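Local coordinates for cytidylyltransferase (Leptospira borgpetersenii serovar Hardjo-bovis, PDB 6OEW), which probably transfers a nucleotidyl group, most likely cytidylyl, in a metal-dependent reaction, at residues A[80-83]-A[87-90]; A[56-61]-A[65-70]; A[118-123]-A[134-139]; A[102-107]-A[170-175]. All blocks are in the same frame, centred on the assembly; numbering follows the deposited sequence.

Contact 1. Residues A[80-83]-A[87-90]; sequences RGSA and IQRY
Arg89, near the start of helix 86-96, holds the Ser82-Ala83 backbone that follows strand 77-81 in a side-chain-to-main-chain contact across the short connection that joins the edge strand of the main sheet to its following helix. The guanidinium meets the carbonyl of Ser82 side-on. Arg89 NE lies 2.8 Å from Ser82 O, with an N-H...O angle of 151°. Arg89 NH2 lies 3.0 Å from Ser82 O, the bond more bent at 138°. Ser82 O sits close to the guanidinium plane, so one acceptor is shared by two N-H groups. Arg89 NH2 also reaches Ala83 O at 3.0 Å, but that bond is weak and bent. The arginine chain runs out extended and then turns at chi3 (-61°), which swings NE and NH2 round to the carbonyls while Arg89 CG passes 4.3 Å from Gly81 CA. Ser82 also packs against Gln88, whose OE1 comes within 3.4 Å of Ser82 CB. A water bridges the same two residues, accepting from Ser82 N and donating to Gln88 OE1. The serine hydroxyl itself is engaged with Asp85 N, inside the intervening connection, and Asp85 OD1 in turn accepts from Gln88 N. On the sheet side, Arg89 NH1 makes a weak hydrogen bond to Leu57 O of the neighbouring strand. The paired bonds to Ser82 O fix the rotation of this buried guanidinium, the bonds to Ala83 O and Leu57 O being weak additions, and the main-chain oxygens probably offset part of the cost of burying its charge.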
loop_
_atom_site.group_PDB
_atom_site.type_symbol
_atom_site.label_atom_id
_atom_site.label_comp_id
_atom_site.label_asym_id
_atom_site.label_seq_id
_atom_site.Cartn_x
_atom_site.Cartn_y
_atom_site.Cartn_z
ATOM N N ARG A 80 17.017 1.336 -0.035
ATOM C CA ARG A 80 17.319 0.492 1.114
ATOM C C ARG A 80 17.774 1.371 2.263
ATOM O O ARG A 80 18.819 2.035 2.176
ATOM C CB ARG A 80 18.370 -0.547 0.736
ATOM C CG ARG A 80 17.881 -1.362 -0.467
ATOM C CD ARG A 80 18.676 -2.636 -0.698
ATOM N NE ARG A 80 18.576 -3.544 0.444
ATOM C CZ ARG A 80 19.070 -4.788 0.460
ATOM N NH1 ARG A 80 19.681 -5.283 -0.618
ATOM N NH2 ARG A 80 18.961 -5.543 1.562
ATOM N N GLY A 81 17.003 1.367 3.343
ATOM C CA GLY A 81 17.247 2.262 4.468
ATOM C C GLY A 81 16.788 1.677 5.782
ATOM O O GLY A 81 16.841 0.454 5.985
ATOM N N SER A 82 16.300 2.547 6.667
ATOM C CA SER A 82 16.107 2.194 8.071
ATOM C C SER A 82 15.089 1.073 8.234
ATOM O O SER A 82 14.021 1.092 7.634
ATOM C CB SER A 82 15.644 3.414 8.865
ATOM O OG SER A 82 15.291 3.064 10.195
ATOM N N ALA A 83 15.414 0.104 9.105
ATOM C CA ALA A 83 14.490 -1.009 9.307
ATOM C C ALA A 83 13.228 -0.570 10.049
ATOM O O ALA A 83 12.106 -0.883 9.627
ATOM C CB ALA A 83 15.201 -2.152 10.054
ATOM N N ILE A 87 9.545 6.738 8.999
ATOM C CA ILE A 87 9.550 8.151 8.637
ATOM C C ILE A 87 10.874 8.501 7.972
ATOM O O ILE A 87 10.902 9.173 6.930
ATOM C CB ILE A 87 9.267 9.032 9.866
ATOM C CG1 ILE A 87 7.807 8.868 10.308
ATOM C CG2 ILE A 87 9.530 10.527 9.533
ATOM C CD1 ILE A 87 7.444 9.757 11.510
ATOM N N GLN A 88 11.989 8.019 8.536
ATOM C CA GLN A 88 13.291 8.292 7.930
ATOM C C GLN A 88 13.427 7.587 6.589
ATOM O O GLN A 88 13.975 8.161 5.640
ATOM C CB GLN A 88 14.439 7.876 8.853
ATOM C CG GLN A 88 15.823 8.236 8.268
ATOM C CD GLN A 88 16.995 7.490 8.927
ATOM O OE1 GLN A 88 17.360 6.372 8.527
ATOM N NE2 GLN A 88 17.595 8.120 9.932
ATOM N N ARG A 89 12.965 6.338 6.492
ATOM C CA ARG A 89 13.066 5.622 5.221
ATOM C C ARG A 89 12.281 6.336 4.122
ATOM O O ARG A 89 12.768 6.468 2.988
ATOM C CB ARG A 89 12.569 4.186 5.366
ATOM C CG ARG A 89 13.109 3.254 4.274
ATOM C CD ARG A 89 12.303 1.956 4.124
ATOM N NE ARG A 89 12.318 1.170 5.359
ATOM C CZ ARG A 89 11.574 0.085 5.545
ATOM N NH1 ARG A 89 10.771 -0.350 4.561
ATOM N NH2 ARG A 89 11.645 -0.572 6.708
ATOM N N TYR A 90 11.063 6.803 4.437
ATOM C CA TYR A 90 10.254 7.497 3.430
ATOM C C TYR A 90 10.806 8.880 3.135
ATOM O O TYR A 90 10.743 9.353 1.991
ATOM C CB TYR A 90 8.804 7.619 3.885
ATOM C CG TYR A 90 7.953 6.481 3.422
ATOM C CD1 TYR A 90 7.989 5.259 4.086
ATOM C CD2 TYR A 90 7.125 6.613 2.305
ATOM C CE1 TYR A 90 7.223 4.198 3.663
ATOM C CE2 TYR A 90 6.353 5.558 1.871
ATOM C CZ TYR A 90 6.417 4.349 2.554
ATOM O OH TYR A 90 5.646 3.296 2.112
HETATM O O HOH W 1 16.599 5.392 5.951
#

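Contact 2. Residues A[56-61]-A[65-70]; sequences VLTTEE and DKTEEI
Thr67 meets strand 54-59 chiefly through its CG2 methyl, which lies 3.6 Å from Thr58 OG1 and 3.9 Å from Val56 CG1. The two threonines reach toward each other tip to tip, whereas Val56 and Thr67 cross obliquely. Thr67 turns its methyl to the strand because CG2 is anti to the backbone N; the hydroxyl, beside that N with chi1 at -44°, bonds instead to Asp64 OD1 just ahead of the helix. Thr58 OG1 has its own partner in Ala17 O, so the threonine pair meets by van der Waals packing. Val56 and Thr58, alternate residues of the strand, both point their CB toward the helix. This is the packing of helix on sheet within the beta-alpha-beta unit of strand 54-59, helix 65-73 and strand 77-81. Leu38 and Leu42 of helix 37-45 continue the apolar layer, touching Thr67 and Val56 respectively. Past Thr58, Thr59 OG1 accepts from Glu61 N (2.9 Å, 159°) in an ST turn and also bonds to Asp64 OD2. Asp64 thus ties the turn to Thr67. Farther out, Asp65 OD1 and Glu68 OE1 both form salt bridges with Arg80 NH1 of the adjoining strand.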
loop_
_atom_site.group_PDB
_atom_site.type_symbol
_atom_site.label_atom_id
_atom_site.label_comp_id
_atom_site.label_asym_id
_atom_site.label_seq_id
_atom_site.Cartn_x
_atom_site.Cartn_y
_atom_site.Cartn_z
ATOM N N VAL A 56 10.345 0.652 -4.443
ATOM C CA VAL A 56 10.214 -0.242 -3.298
ATOM C C VAL A 56 11.214 0.195 -2.237
ATOM O O VAL A 56 12.420 0.324 -2.506
ATOM C CB VAL A 56 10.437 -1.711 -3.701
ATOM C CG1 VAL A 56 10.516 -2.616 -2.458
ATOM C CG2 VAL A 56 9.333 -2.196 -4.640
ATOM N N LEU A 57 10.713 0.445 -1.032
ATOM C CA LEU A 57 11.517 0.901 0.087
ATOM C C LEU A 57 11.666 -0.283 1.033
ATOM O O LEU A 57 10.682 -0.719 1.636
ATOM C CB LEU A 57 10.857 2.058 0.813
ATOM C CG LEU A 57 11.004 3.488 0.272
ATOM C CD1 LEU A 57 10.590 3.560 -1.201
ATOM C CD2 LEU A 57 10.163 4.393 1.146
ATOM N N THR A 58 12.892 -0.766 1.208
ATOM C CA THR A 58 13.086 -1.926 2.073
ATOM C C THR A 58 14.256 -1.641 3.017
ATOM O O THR A 58 14.675 -0.484 3.149
ATOM C CB THR A 58 13.288 -3.187 1.212
ATOM O OG1 THR A 58 13.253 -4.371 2.037
ATOM C CG2 THR A 58 14.610 -3.121 0.433
ATOM N N THR A 59 14.762 -2.651 3.725
ATOM C CA THR A 59 15.848 -2.428 4.667
ATOM C C THR A 59 17.184 -2.797 4.035
ATOM O O THR A 59 17.253 -3.357 2.941
ATOM C CB THR A 59 15.681 -3.244 5.965
ATOM O OG1 THR A 59 16.266 -4.532 5.765
ATOM C CG2 THR A 59 14.195 -3.423 6.328
ATOM N N GLU A 60 18.246 -2.513 4.775
ATOM C CA GLU A 60 19.609 -2.843 4.385
ATOM C C GLU A 60 20.036 -4.229 4.843
ATOM O O GLU A 60 21.183 -4.625 4.589
ATOM C CB GLU A 60 20.582 -1.807 4.954
ATOM C CG GLU A 60 20.259 -0.373 4.498
ATOM C CD GLU A 60 21.329 0.628 4.919
ATOM O OE1 GLU A 60 20.990 1.668 5.533
ATOM O OE2 GLU A 60 22.510 0.368 4.630
ATOM N N GLU A 61 19.154 -4.960 5.514
ATOM C CA GLU A 61 19.517 -6.284 5.997
ATOM C C GLU A 61 19.645 -7.255 4.828
ATOM O O GLU A 61 18.951 -7.142 3.812
ATOM C CB GLU A 61 18.489 -6.774 7.014
ATOM C CG GLU A 61 18.533 -5.955 8.303
ATOM C CD GLU A 61 17.505 -6.380 9.329
ATOM O OE1 GLU A 61 16.902 -7.466 9.186
ATOM O OE2 GLU A 61 17.309 -5.616 10.298
ATOM N N ASP A 65 17.892 -8.545 0.351
ATOM C CA ASP A 65 18.365 -8.787 -1.004
ATOM C C ASP A 65 17.260 -9.432 -1.832
ATOM O O ASP A 65 17.137 -9.164 -3.033
ATOM C CB ASP A 65 19.608 -9.686 -0.996
ATOM C CG ASP A 65 20.826 -9.024 -0.348
ATOM O OD1 ASP A 65 20.734 -7.872 0.142
ATOM O OD2 ASP A 65 21.882 -9.686 -0.308
ATOM N N LYS A 66 16.441 -10.277 -1.202
ATOM C CA LYS A 66 15.327 -10.895 -1.910
ATOM C C LYS A 66 14.321 -9.841 -2.362
ATOM O O LYS A 66 13.852 -9.872 -3.504
ATOM C CB LYS A 66 14.662 -11.943 -1.016
ATOM C CG LYS A 66 13.548 -12.732 -1.693
ATOM C CD LYS A 66 14.072 -13.464 -2.910
ATOM C CE LYS A 66 12.952 -14.185 -3.636
ATOM N NZ LYS A 66 13.358 -14.617 -5.005
ATOM N N THR A 67 13.989 -8.896 -1.476
ATOM C CA THR A 67 13.083 -7.795 -1.826
ATOM C C THR A 67 13.648 -6.962 -2.967
ATOM O O THR A 67 12.933 -6.638 -3.931
ATOM C CB THR A 67 12.832 -6.931 -0.578
ATOM O OG1 THR A 67 12.596 -7.802 0.549
ATOM C CG2 THR A 67 11.604 -5.987 -0.755
ATOM N N GLU A 68 14.931 -6.607 -2.885
ATOM C CA GLU A 68 15.554 -5.891 -3.991
ATOM C C GLU A 68 15.475 -6.706 -5.280
ATOM O O GLU A 68 15.175 -6.158 -6.353
ATOM C CB GLU A 68 17.003 -5.548 -3.639
ATOM C CG GLU A 68 17.754 -4.857 -4.755
ATOM C CD GLU A 68 19.209 -4.643 -4.438
ATOM O OE1 GLU A 68 19.653 -5.030 -3.328
ATOM O OE2 GLU A 68 19.918 -4.097 -5.305
ATOM N N GLU A 69 15.702 -8.023 -5.187
ATOM C CA GLU A 69 15.675 -8.879 -6.372
ATOM C C GLU A 69 14.299 -8.872 -7.028
ATOM O O GLU A 69 14.182 -8.792 -8.261
ATOM C CB GLU A 69 16.068 -10.312 -6.011
ATOM C CG GLU A 69 15.628 -11.338 -7.058
ATOM C CD GLU A 69 15.788 -12.795 -6.595
ATOM O OE1 GLU A 69 16.662 -13.071 -5.744
ATOM O OE2 GLU A 69 15.030 -13.659 -7.088
ATOM N N ILE A 70 13.247 -8.973 -6.215
ATOM C CA ILE A 70 11.887 -8.970 -6.736
ATOM C C ILE A 70 11.580 -7.628 -7.400
ATOM O O ILE A 70 11.053 -7.581 -8.520
ATOM C CB ILE A 70 10.889 -9.297 -5.608
ATOM C CG1 ILE A 70 11.021 -10.761 -5.165
ATOM C CG2 ILE A 70 9.442 -8.971 -6.028
ATOM C CD1 ILE A 70 10.252 -11.067 -3.889
#

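Contact 3. Residues A[118-123]-A[134-139]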
loop_
_atom_site.group_PDB
_atom_site.type_symbol
_atom_site.label_atom_id
_atom_site.label_comp_id
_atom_site.label_asym_id
_atom_site.label_seq_id
_atom_site.Cartn_x
_atom_site.Cartn_y
_atom_site.Cartn_z
ATOM N N ASP A 118 -5.234 6.082 -8.631
ATOM C CA ASP A 118 -5.164 7.230 -9.533
ATOM C C ASP A 118 -6.265 8.235 -9.234
ATOM O O ASP A 118 -6.042 9.451 -9.322
ATOM C CB ASP A 118 -5.252 6.777 -10.990
ATOM C CG ASP A 118 -3.995 6.040 -11.448
ATOM O OD1 ASP A 118 -2.998 6.013 -10.684
ATOM O OD2 ASP A 118 -4.003 5.503 -12.572
ATOM N N LEU A 119 -7.468 7.749 -8.905
ATOM C CA LEU A 119 -8.564 8.660 -8.569
ATOM C C LEU A 119 -8.228 9.469 -7.333
ATOM O O LEU A 119 -8.549 10.661 -7.245
ATOM C CB LEU A 119 -9.858 7.876 -8.338
ATOM C CG LEU A 119 -10.588 7.314 -9.554
ATOM C CD1 LEU A 119 -11.714 6.366 -9.136
ATOM C CD2 LEU A 119 -11.149 8.485 -10.389
ATOM N N MET A 120 -7.612 8.821 -6.343
ATOM C CA MET A 120 -7.258 9.514 -5.114
ATOM C C MET A 120 -6.179 10.548 -5.373
ATOM O O MET A 120 -6.246 11.661 -4.835
ATOM C CB MET A 120 -6.814 8.512 -4.038
ATOM C CG MET A 120 -7.990 7.733 -3.449
ATOM S SD MET A 120 -7.459 6.499 -2.216
ATOM C CE MET A 120 -6.824 7.554 -0.916
ATOM N N VAL A 121 -5.189 10.210 -6.205
ATOM C CA VAL A 121 -4.156 11.192 -6.518
ATOM C C VAL A 121 -4.775 12.369 -7.266
ATOM O O VAL A 121 -4.452 13.529 -6.996
ATOM C CB VAL A 121 -3.007 10.564 -7.329
ATOM C CG1 VAL A 121 -2.048 11.664 -7.751
ATOM C CG2 VAL A 121 -2.236 9.474 -6.516
ATOM N N ASP A 122 -5.677 12.082 -8.222
ATOM C CA ASP A 122 -6.330 13.156 -8.974
ATOM C C ASP A 122 -7.077 14.098 -8.040
ATOM O O ASP A 122 -6.994 15.328 -8.181
ATOM C CB ASP A 122 -7.289 12.564 -10.017
ATOM C CG ASP A 122 -6.581 12.120 -11.288
ATOM O OD1 ASP A 122 -5.357 12.361 -11.409
ATOM O OD2 ASP A 122 -7.250 11.529 -12.163
ATOM N N LEU A 123 -7.806 13.538 -7.070
ATOM C CA LEU A 123 -8.499 14.375 -6.094
ATOM C C LEU A 123 -7.515 15.239 -5.306
ATOM O O LEU A 123 -7.765 16.432 -5.075
ATOM C CB LEU A 123 -9.331 13.492 -5.151
ATOM C CG LEU A 123 -10.269 14.189 -4.147
ATOM C CD1 LEU A 123 -11.429 14.915 -4.850
ATOM C CD2 LEU A 123 -10.819 13.192 -3.141
ATOM N N LEU A 134 -4.484 12.637 2.433
ATOM C CA LEU A 134 -5.683 11.952 1.959
ATOM C C LEU A 134 -5.512 10.462 2.249
ATOM O O LEU A 134 -4.487 9.877 1.883
ATOM C CB LEU A 134 -5.907 12.191 0.461
ATOM C CG LEU A 134 -7.124 11.509 -0.189
ATOM C CD1 LEU A 134 -8.431 11.994 0.432
ATOM C CD2 LEU A 134 -7.164 11.626 -1.703
ATOM N N THR A 135 -6.508 9.853 2.902
ATOM C CA THR A 135 -6.468 8.415 3.193
ATOM C C THR A 135 -7.810 7.786 2.855
ATOM O O THR A 135 -8.849 8.450 2.870
ATOM C CB THR A 135 -6.105 8.138 4.686
ATOM O OG1 THR A 135 -6.131 6.724 4.958
ATOM C CG2 THR A 135 -7.072 8.826 5.635
ATOM N N ASN A 136 -7.784 6.494 2.524
ATOM C CA ASN A 136 -8.995 5.687 2.438
ATOM C C ASN A 136 -9.036 4.622 3.530
ATOM O O ASN A 136 -9.857 3.702 3.461
ATOM C CB ASN A 136 -9.108 5.027 1.050
ATOM C CG ASN A 136 -8.103 3.863 0.878
ATOM O OD1 ASN A 136 -7.222 3.625 1.748
ATOM N ND2 ASN A 136 -8.227 3.140 -0.227
ATOM N N CYS A 137 -8.155 4.716 4.533
ATOM C CA CYS A 137 -8.097 3.643 5.517
ATOM C C CYS A 137 -8.026 4.170 6.945
ATOM O O CYS A 137 -7.513 3.470 7.828
ATOM C CB CYS A 137 -6.915 2.703 5.208
ATOM S SG CYS A 137 -5.282 3.494 5.175
ATOM N N PHE A 138 -8.531 5.382 7.198
ATOM C CA PHE A 138 -8.838 5.783 8.567
ATOM C C PHE A 138 -10.209 5.203 8.884
ATOM O O PHE A 138 -10.309 4.078 9.386
ATOM C CB PHE A 138 -8.796 7.302 8.717
ATOM C CG PHE A 138 -8.974 7.786 10.133
ATOM C CD1 PHE A 138 -8.106 7.393 11.133
ATOM C CD2 PHE A 138 -9.988 8.681 10.447
ATOM C CE1 PHE A 138 -8.271 7.851 12.429
ATOM C CE2 PHE A 138 -10.148 9.144 11.745
ATOM C CZ PHE A 138 -9.289 8.734 12.726
ATOM N N GLN A 139 -11.273 5.938 8.558
ATOM C CA GLN A 139 -12.547 5.275 8.316
ATOM C C GLN A 139 -12.328 4.223 7.234
ATOM O O GLN A 139 -11.680 4.498 6.217
ATOM C CB GLN A 139 -13.610 6.284 7.852
ATOM C CG GLN A 139 -14.199 7.174 8.924
ATOM C CD GLN A 139 -15.341 8.011 8.373
ATOM O OE1 GLN A 139 -16.511 7.626 8.460
ATOM N NE2 GLN A 139 -14.999 9.161 7.780
#
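Met120 sets out from helix 114-126 with CG anti to its carbonyl carbon (chi1 -74°), then bends at chi3 (66°), bringing its terminal methyl against the backbone at the end of strand 133-135. Met120 CE stops 3.7 Å from Asn136 N and 3.9 Å from Thr135 C. Its sulfur passes across the asparagine, with Met120 SD 3.9 Å from Asn136 CB, and the two side chains cross at about a right angle. Leu134 fills the other part of the interface. Leu134 CD2 lies 3.9 Å from Met120 CB. The same methyl, Leu134 CD2, rests 3.3 Å from Met120 O, a tight approach to the helix backbone. Leu123, one turn along, adds its CD2 at 4.2 Å from Leu134 CD2. The buried amide of Asn136 is satisfied by Ile148 N, which donates to OD1, and by Met146 O, which accepts from ND2, two bonds that fix its rotation. As the strand ends, Thr135 OG1 accepts from Cys137 N at 2.9 Å in an ST turn. Ile150 of strand 149-152 and Tyr188 also touch Met120. Apolar helix residues laid on strands 133-135 and 149-152 in this way are characteristic of the layered alpha/beta core of the GT-A fold.

Contact 4. Residues A[102-107]-A[170-175]; sequences IVRLTG and EHIVPY
Arg104 and Ile172 approach from opposite directions, and the isoleucine's end methyl settles on one face of the arginine's guanidinium. Ile172 CD1 stands 3.9 Å above that plane, offset toward the rim, with its closest approach to Arg104 NE at 4.0 Å. The arginine reaches this place extended from strand 101-106, CG anti to the backbone N (chi1 -179°) and the chain drawn out as far as NE, spanning backbones whose nearest CA atoms, Arg104 and Ile172, are 9.8 Å apart. Val173 comes in at a slant to the arginine chain, bringing CG1 to 3.9 Å from Arg104 NH1. The carbonyl of His171 also approaches, oblique to the guanidinium, with Arg104 NH1 3.1 Å from His171 O. That carbonyl already accepts from Val173 N within the bend, where Ile172 leaves the helix with positive phi. His171 turns its ring edge toward a water, which lies 2.7 Å from His171 ND1 and is weakly bonded to Arg104 NH2, while Glu170 CG sits 3.8 Å above the centre of the ring. The stronger polar partners of the guanidinium lie elsewhere: NH1 forms a salt bridge with Glu149, NH2 a hydrogen bond with Gln16 OE1. The buried charge is thus met by a carboxylate and an amide, and these two polar partners hold the guanidinium's rotation. Tyr90 packs on both Arg104 and Ile172. Strand 101-106 ends just before the magnesium-binding Asp108, consistent with a GT-A-type fold, in which a metal-binding aspartate follows the end of a central strand.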
loop_
_atom_site.group_PDB
_atom_site.type_symbol
_atom_site.label_atom_id
_atom_site.label_comp_id
_atom_site.label_asym_id
_atom_site.label_seq_id
_atom_site.Cartn_x
_atom_site.Cartn_y
_atom_site.Cartn_z
ATOM N N ILE A 102 3.702 12.000 -1.894
ATOM C CA ILE A 102 3.997 10.604 -1.573
ATOM C C ILE A 102 2.718 9.764 -1.559
ATOM O O ILE A 102 1.803 10.023 -0.771
ATOM C CB ILE A 102 4.722 10.503 -0.231
ATOM C CG1 ILE A 102 6.109 11.144 -0.366
ATOM C CG2 ILE A 102 4.808 9.021 0.190
ATOM C CD1 ILE A 102 6.659 11.710 0.932
ATOM N N VAL A 103 2.678 8.716 -2.375
ATOM C CA VAL A 103 1.633 7.703 -2.263
ATOM C C VAL A 103 2.232 6.551 -1.462
ATOM O O VAL A 103 3.123 5.836 -1.940
ATOM C CB VAL A 103 1.110 7.240 -3.625
ATOM C CG1 VAL A 103 -0.002 6.197 -3.424
ATOM C CG2 VAL A 103 0.611 8.431 -4.439
ATOM N N ARG A 104 1.785 6.406 -0.225
ATOM C CA ARG A 104 2.333 5.389 0.668
ATOM C C ARG A 104 1.520 4.106 0.554
ATOM O O ARG A 104 0.315 4.112 0.823
ATOM C CB ARG A 104 2.330 5.863 2.114
ATOM C CG ARG A 104 2.944 4.755 2.982
ATOM C CD ARG A 104 2.484 4.806 4.375
ATOM N NE ARG A 104 3.136 3.809 5.244
ATOM C CZ ARG A 104 2.696 3.590 6.473
ATOM N NH1 ARG A 104 1.626 4.265 6.877
ATOM N NH2 ARG A 104 3.311 2.728 7.284
ATOM N N LEU A 105 2.183 3.014 0.153
ATOM C CA LEU A 105 1.606 1.683 0.109
ATOM C C LEU A 105 2.518 0.745 0.878
ATOM O O LEU A 105 3.707 1.021 1.059
ATOM C CB LEU A 105 1.466 1.124 -1.311
ATOM C CG LEU A 105 0.746 1.995 -2.340
ATOM C CD1 LEU A 105 0.794 1.290 -3.706
ATOM C CD2 LEU A 105 -0.685 2.258 -1.907
ATOM N N THR A 106 1.956 -0.393 1.278
ATOM C CA THR A 106 2.731 -1.414 1.974
ATOM C C THR A 106 2.597 -2.729 1.218
ATOM O O THR A 106 1.562 -3.010 0.593
ATOM C CB THR A 106 2.265 -1.603 3.419
ATOM O OG1 THR A 106 0.959 -2.196 3.430
ATOM C CG2 THR A 106 2.232 -0.268 4.165
ATOM N N GLY A 107 3.650 -3.532 1.292
ATOM C CA GLY A 107 3.720 -4.764 0.529
ATOM C C GLY A 107 2.814 -5.890 0.997
ATOM O O GLY A 107 2.921 -7.020 0.504
ATOM N N GLU A 170 7.607 4.174 13.309
ATOM C CA GLU A 170 7.407 2.950 12.541
ATOM C C GLU A 170 6.182 3.024 11.635
ATOM O O GLU A 170 6.220 2.515 10.504
ATOM C CB GLU A 170 7.319 1.735 13.494
ATOM C CG GLU A 170 6.765 0.479 12.792
ATOM C CD GLU A 170 6.793 -0.786 13.647
ATOM O OE1 GLU A 170 7.011 -0.693 14.875
ATOM O OE2 GLU A 170 6.594 -1.879 13.072
ATOM N N HIS A 171 5.105 3.686 12.073
ATOM C CA HIS A 171 3.856 3.654 11.322
ATOM C C HIS A 171 3.557 4.930 10.561
ATOM O O HIS A 171 2.644 4.925 9.726
ATOM C CB HIS A 171 2.700 3.323 12.258
ATOM C CG HIS A 171 2.810 1.943 12.813
ATOM N ND1 HIS A 171 2.615 0.825 12.032
ATOM C CD2 HIS A 171 3.194 1.494 14.034
ATOM C CE1 HIS A 171 2.821 -0.255 12.766
ATOM N NE2 HIS A 171 3.174 0.124 13.982
ATOM N N ILE A 172 4.286 6.010 10.848
ATOM C CA ILE A 172 4.249 7.285 10.129
ATOM C C ILE A 172 2.995 8.087 10.458
ATOM O O ILE A 172 3.085 9.185 11.011
ATOM C CB ILE A 172 4.361 7.115 8.603
ATOM C CG1 ILE A 172 5.661 6.404 8.224
ATOM C CG2 ILE A 172 4.311 8.504 7.950
ATOM C CD1 ILE A 172 5.879 6.303 6.711
ATOM N N VAL A 173 1.828 7.548 10.129
ATOM C CA VAL A 173 0.575 8.298 10.187
ATOM C C VAL A 173 -0.090 8.442 11.556
ATOM O O VAL A 173 -0.963 9.311 11.664
ATOM C CB VAL A 173 -0.454 7.687 9.227
ATOM C CG1 VAL A 173 0.086 7.665 7.827
ATOM C CG2 VAL A 173 -0.867 6.297 9.733
ATOM N N PRO A 174 0.237 7.665 12.617
ATOM C CA PRO A 174 -0.617 7.714 13.820
ATOM C C PRO A 174 -0.857 9.102 14.379
ATOM O O PRO A 174 -1.968 9.386 14.842
ATOM C CB PRO A 174 0.157 6.851 14.829
ATOM C CG PRO A 174 0.845 5.899 14.012
ATOM C CD PRO A 174 1.299 6.654 12.815
ATOM N N TYR A 175 0.152 9.970 14.377
ATOM C CA TYR A 175 -0.066 11.309 14.910
ATOM C C TYR A 175 -1.104 12.064 14.083
ATOM O O TYR A 175 -1.889 12.841 14.638
ATOM C CB TYR A 175 1.245 12.091 14.973
ATOM C CG TYR A 175 1.100 13.452 15.623
ATOM C CD1 TYR A 175 1.331 13.626 16.979
ATOM C CD2 TYR A 175 0.702 14.568 14.875
ATOM C CE1 TYR A 175 1.197 14.870 17.585
ATOM C CE2 TYR A 175 0.561 15.815 15.474
ATOM C CZ TYR A 175 0.805 15.958 16.816
ATOM O OH TYR A 175 0.664 17.187 17.401
HETATM O O HOH W 2 2.197 0.737 9.390
#

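Overall arrangement
All four contacts reach the same seven-stranded mixed sheet. Contacts 2 and 1 follow each other along the chain, centres 12 Å apart, and Arg80 of contact 1 reaches back to contact 2, its NE 2.8 Å from Thr59 O in a probable hydrogen bond. Contact 1 joins contact 4 through Tyr90, whose CD1 lies 3.5 Å from Ile172 CD1. Contact 3, nested inside the loop closed by contact 4, meets it where Val121 CG2 packs 3.7 Å from Val103 CG2. Contact 4 is nearest the metal site: the Arg104 side chain is about 9 Å from that of Asp108, and the His171 side chain about 8 Å from the bound magnesium ion, against about 12 Å for Arg89 and Asn136.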